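Local coordinates for protein glycerate dehydrogenase (PDB 6P2I) that probably reduces acyclic imino acids asymmetrically to amino acids with NADPH, and binds D-arginine beside the cofactor, at residues A[47-51]-A[69-73]. Numbering follows the deposited sequence.
Sequences IAIVE and LITIT. With DAR (D-arginine), chain D.
Glu51 and Ile72 meet just past the C-terminal ends of two neighbouring parallel strands, where methyl CG2 of Ile72 lies 3.5 Å from Glu51 CB and borders the acid's extended chain. CG of Glu51 stands anti to the backbone N (chi1 177°) and the chain stays straight beyond it, carrying the carboxylate out to D-arginine, whose NH2 gives OE1 a nearly straight 2.9 Å hydrogen bond (169° at the hydrogen). An acid suits this place, probably because a carboxylate can offset the guanidinium charge. Thr73 lends a methyl instead, CG2 resting 3.5 Å from CG of the ligand.

Behind this pocket wall the strands are joined by three backbone bonds, the last from Ile72 N to Val50 O at 2.9 Å, which holds Ile72 beside Glu51. Beta-branched Ile49, Val50 and Ile70 suit an extended strand, while small Ala48 lets CD1 of Leu69 come close; Val50 CG1 meets that methyl too. Ile49 and Ile70 share the other face, covered by helix 280-298. Thr71 OG1 reaches forward to Thr73 O (2.9 Å), bracing the turn out of the strand.

Further out, Thr10 and Tyr5 hydrogen-bond the two Glu51 oxygens, steadying the carboxylate, and Ser75 O engages Thr73 OG1. The D-arginine pocket thus borders a five-stranded parallel sheet (order 2-1-3-4-5), at the beta-alpha-beta unit 47-50, 57-60, 68-71, consistent with the substrate-binding domain of D-2-hydroxyacid dehydrogenases.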
ATOM      1  N   ILE A  47     -33.498 -15.744 -18.212  1.00 23.77           N
ATOM      2  CA  ILE A  47     -32.192 -15.531 -17.602  1.00 23.05           C
ATOM      3  C   ILE A  47     -32.345 -14.435 -16.560  1.00 23.19           C
ATOM      4  O   ILE A  47     -33.011 -13.425 -16.812  1.00 25.11           O
ATOM      5  CB  ILE A  47     -31.131 -15.132 -18.648  1.00 25.79           C
ATOM      6  CG1 ILE A  47     -31.006 -16.214 -19.725  1.00 24.28           C
ATOM      7  CG2 ILE A  47     -29.794 -14.833 -17.971  1.00 23.53           C
ATOM      8  CD1 ILE A  47     -30.089 -15.810 -20.876  1.00 24.30           C
ATOM      9  N   ALA A  48     -31.761 -14.646 -15.381  1.00 22.01           N
ATOM     10  CA  ALA A  48     -31.749 -13.629 -14.338  1.00 18.96           C
ATOM     11  C   ALA A  48     -30.311 -13.280 -13.993  1.00 19.72           C
ATOM     12  O   ALA A  48     -29.427 -14.133 -14.063  1.00 22.40           O
ATOM     13  CB  ALA A  48     -32.471 -14.092 -13.072  1.00 23.51           C
ATOM     14  N   ILE A  49     -30.102 -12.019 -13.613  1.00 22.19           N
ATOM     15  CA  ILE A  49     -28.816 -11.516 -13.121  1.00 21.63           C
ATOM     16  C   ILE A  49     -29.059 -10.945 -11.733  1.00 22.81           C
ATOM     17  O   ILE A  49     -30.034 -10.217 -11.520  1.00 21.11           O
ATOM     18  CB  ILE A  49     -28.229 -10.437 -14.041  1.00 17.63           C
ATOM     19  CG1 ILE A  49     -28.160 -10.931 -15.488  1.00 22.86           C
ATOM     20  CG2 ILE A  49     -26.825 -10.006 -13.524  1.00 17.14           C
ATOM     21  CD1 ILE A  49     -28.162  -9.814 -16.508  1.00 24.30           C
ATOM     22  N   VAL A  50     -28.180 -11.260 -10.787  1.00 21.26           N
ATOM     23  CA  VAL A  50     -28.396 -10.853  -9.406  1.00 17.27           C
ATOM     24  C   VAL A  50     -27.099 -10.289  -8.836  1.00 18.61           C
ATOM     25  O   VAL A  50     -26.004 -10.767  -9.160  1.00 20.90           O
ATOM     26  CB  VAL A  50     -28.924 -12.031  -8.557  1.00 22.00           C
ATOM     27  CG1 VAL A  50     -27.900 -13.172  -8.508  1.00 23.71           C
ATOM     28  CG2 VAL A  50     -29.299 -11.564  -7.162  1.00 21.87           C
ATOM     29  N   GLU A  51     -27.225  -9.251  -8.009  1.00 18.05           N
ATOM     30  CA  GLU A  51     -26.066  -8.635  -7.357  1.00 17.53           C
ATOM     31  C   GLU A  51     -26.147  -8.635  -5.839  1.00 22.45           C
ATOM     32  O   GLU A  51     -25.115  -8.783  -5.164  1.00 24.10           O
ATOM     33  CB  GLU A  51     -25.881  -7.189  -7.842  1.00 23.34           C
ATOM     34  CG  GLU A  51     -24.711  -6.484  -7.132  1.00 19.95           C
ATOM     35  CD  GLU A  51     -24.252  -5.204  -7.791  1.00 24.89           C
ATOM     36  OE1 GLU A  51     -23.416  -4.503  -7.175  1.00 22.35           O
ATOM     37  OE2 GLU A  51     -24.702  -4.894  -8.908  1.00 20.76           O
ATOM     38  N   LEU A  69     -29.346 -18.435 -13.982  1.00 24.18           N
ATOM     39  CA  LEU A  69     -29.058 -17.352 -13.053  1.00 21.87           C
ATOM     40  C   LEU A  69     -27.582 -17.017 -13.135  1.00 21.21           C
ATOM     41  O   LEU A  69     -26.738 -17.917 -13.055  1.00 24.81           O
ATOM     42  CB  LEU A  69     -29.424 -17.742 -11.622  1.00 24.32           C
ATOM     43  CG  LEU A  69     -29.107 -16.721 -10.530  1.00 24.70           C
ATOM     44  CD1 LEU A  69     -29.950 -15.472 -10.710  1.00 22.56           C
ATOM     45  CD2 LEU A  69     -29.347 -17.322  -9.153  1.00 29.56           C
ATOM     46  N   ILE A  70     -27.280 -15.729 -13.291  1.00 19.05           N
ATOM     47  CA  ILE A  70     -25.913 -15.217 -13.305  1.00 19.77           C
ATOM     48  C   ILE A  70     -25.741 -14.322 -12.090  1.00 24.65           C
ATOM     49  O   ILE A  70     -26.502 -13.361 -11.918  1.00 22.96           O
ATOM     50  CB  ILE A  70     -25.619 -14.431 -14.590  1.00 20.71           C
ATOM     51  CG1 ILE A  70     -25.812 -15.318 -15.824  1.00 23.76           C
ATOM     52  CG2 ILE A  70     -24.213 -13.791 -14.525  1.00 18.02           C
ATOM     53  CD1 ILE A  70     -25.953 -14.531 -17.109  1.00 23.97           C
ATOM     54  N   THR A  71     -24.742 -14.618 -11.252  1.00 20.05           N
ATOM     55  CA  THR A  71     -24.336 -13.651 -10.242  1.00 22.63           C
ATOM     56  C   THR A  71     -23.366 -12.687 -10.897  1.00 20.82           C
ATOM     57  O   THR A  71     -22.468 -13.116 -11.628  1.00 20.37           O
ATOM     58  CB  THR A  71     -23.685 -14.319  -9.022  1.00 22.57           C
ATOM     59  OG1 THR A  71     -22.462 -14.979  -9.397  1.00 23.24           O
ATOM     60  CG2 THR A  71     -24.657 -15.311  -8.370  1.00 22.56           C
ATOM     61  N   ILE A  72     -23.598 -11.383 -10.705  1.00 18.14           N
ATOM     62  CA  ILE A  72     -22.655 -10.390 -11.196  1.00 18.12           C
ATOM     63  C   ILE A  72     -21.374 -10.464 -10.393  1.00 18.75           C
ATOM     64  O   ILE A  72     -20.337  -9.981 -10.847  1.00 20.71           O
ATOM     65  CB  ILE A  72     -23.260  -8.970 -11.144  1.00 17.51           C
ATOM     66  CG1 ILE A  72     -22.539  -8.038 -12.135  1.00 20.70           C
ATOM     67  CG2 ILE A  72     -23.182  -8.405  -9.736  1.00 21.81           C
ATOM     68  CD1 ILE A  72     -22.747  -8.426 -13.588  1.00 24.56           C
ATOM     69  N   THR A  73     -21.427 -11.094  -9.227  1.00 18.69           N
ATOM     70  CA  THR A  73     -20.309 -11.232  -8.308  1.00 20.64           C
ATOM     71  C   THR A  73     -19.511 -12.496  -8.596  1.00 20.26           C
ATOM     72  O   THR A  73     -19.987 -13.427  -9.249  1.00 19.36           O
ATOM     73  CB  THR A  73     -20.832 -11.286  -6.876  1.00 24.69           C
ATOM     74  OG1 THR A  73     -21.793 -12.349  -6.774  1.00 23.98           O
ATOM     75  CG2 THR A  73     -21.497  -9.973  -6.517  1.00 27.70           C
TER
HETATM   76  N   DAR D 402     -18.320  -9.824  -3.094  1.00 31.15           N
HETATM   77  CA  DAR D 402     -17.400  -9.536  -4.194  1.00 34.85           C
HETATM   78  CB  DAR D 402     -17.569  -8.099  -4.712  1.00 33.00           C
HETATM   79  CG  DAR D 402     -18.955  -7.820  -5.301  1.00 36.64           C
HETATM   80  CD  DAR D 402     -18.960  -6.562  -6.166  1.00 36.52           C
HETATM   81  NE  DAR D 402     -20.210  -6.280  -6.871  1.00 26.49           N
HETATM   82  CZ  DAR D 402     -20.244  -6.215  -8.206  1.00 24.93           C
HETATM   83  NH1 DAR D 402     -19.313  -6.837  -8.936  1.00 23.02           N
HETATM   84  NH2 DAR D 402     -21.206  -5.535  -8.831  1.00 23.36           N
HETATM   85  C   DAR D 402     -17.538 -10.576  -5.292  1.00 26.12           C
HETATM   86  O   DAR D 402     -17.324 -10.312  -6.492  1.00 33.46           O
HETATM   87  OXT DAR D 402     -17.862 -11.713  -4.953  1.00 30.18           O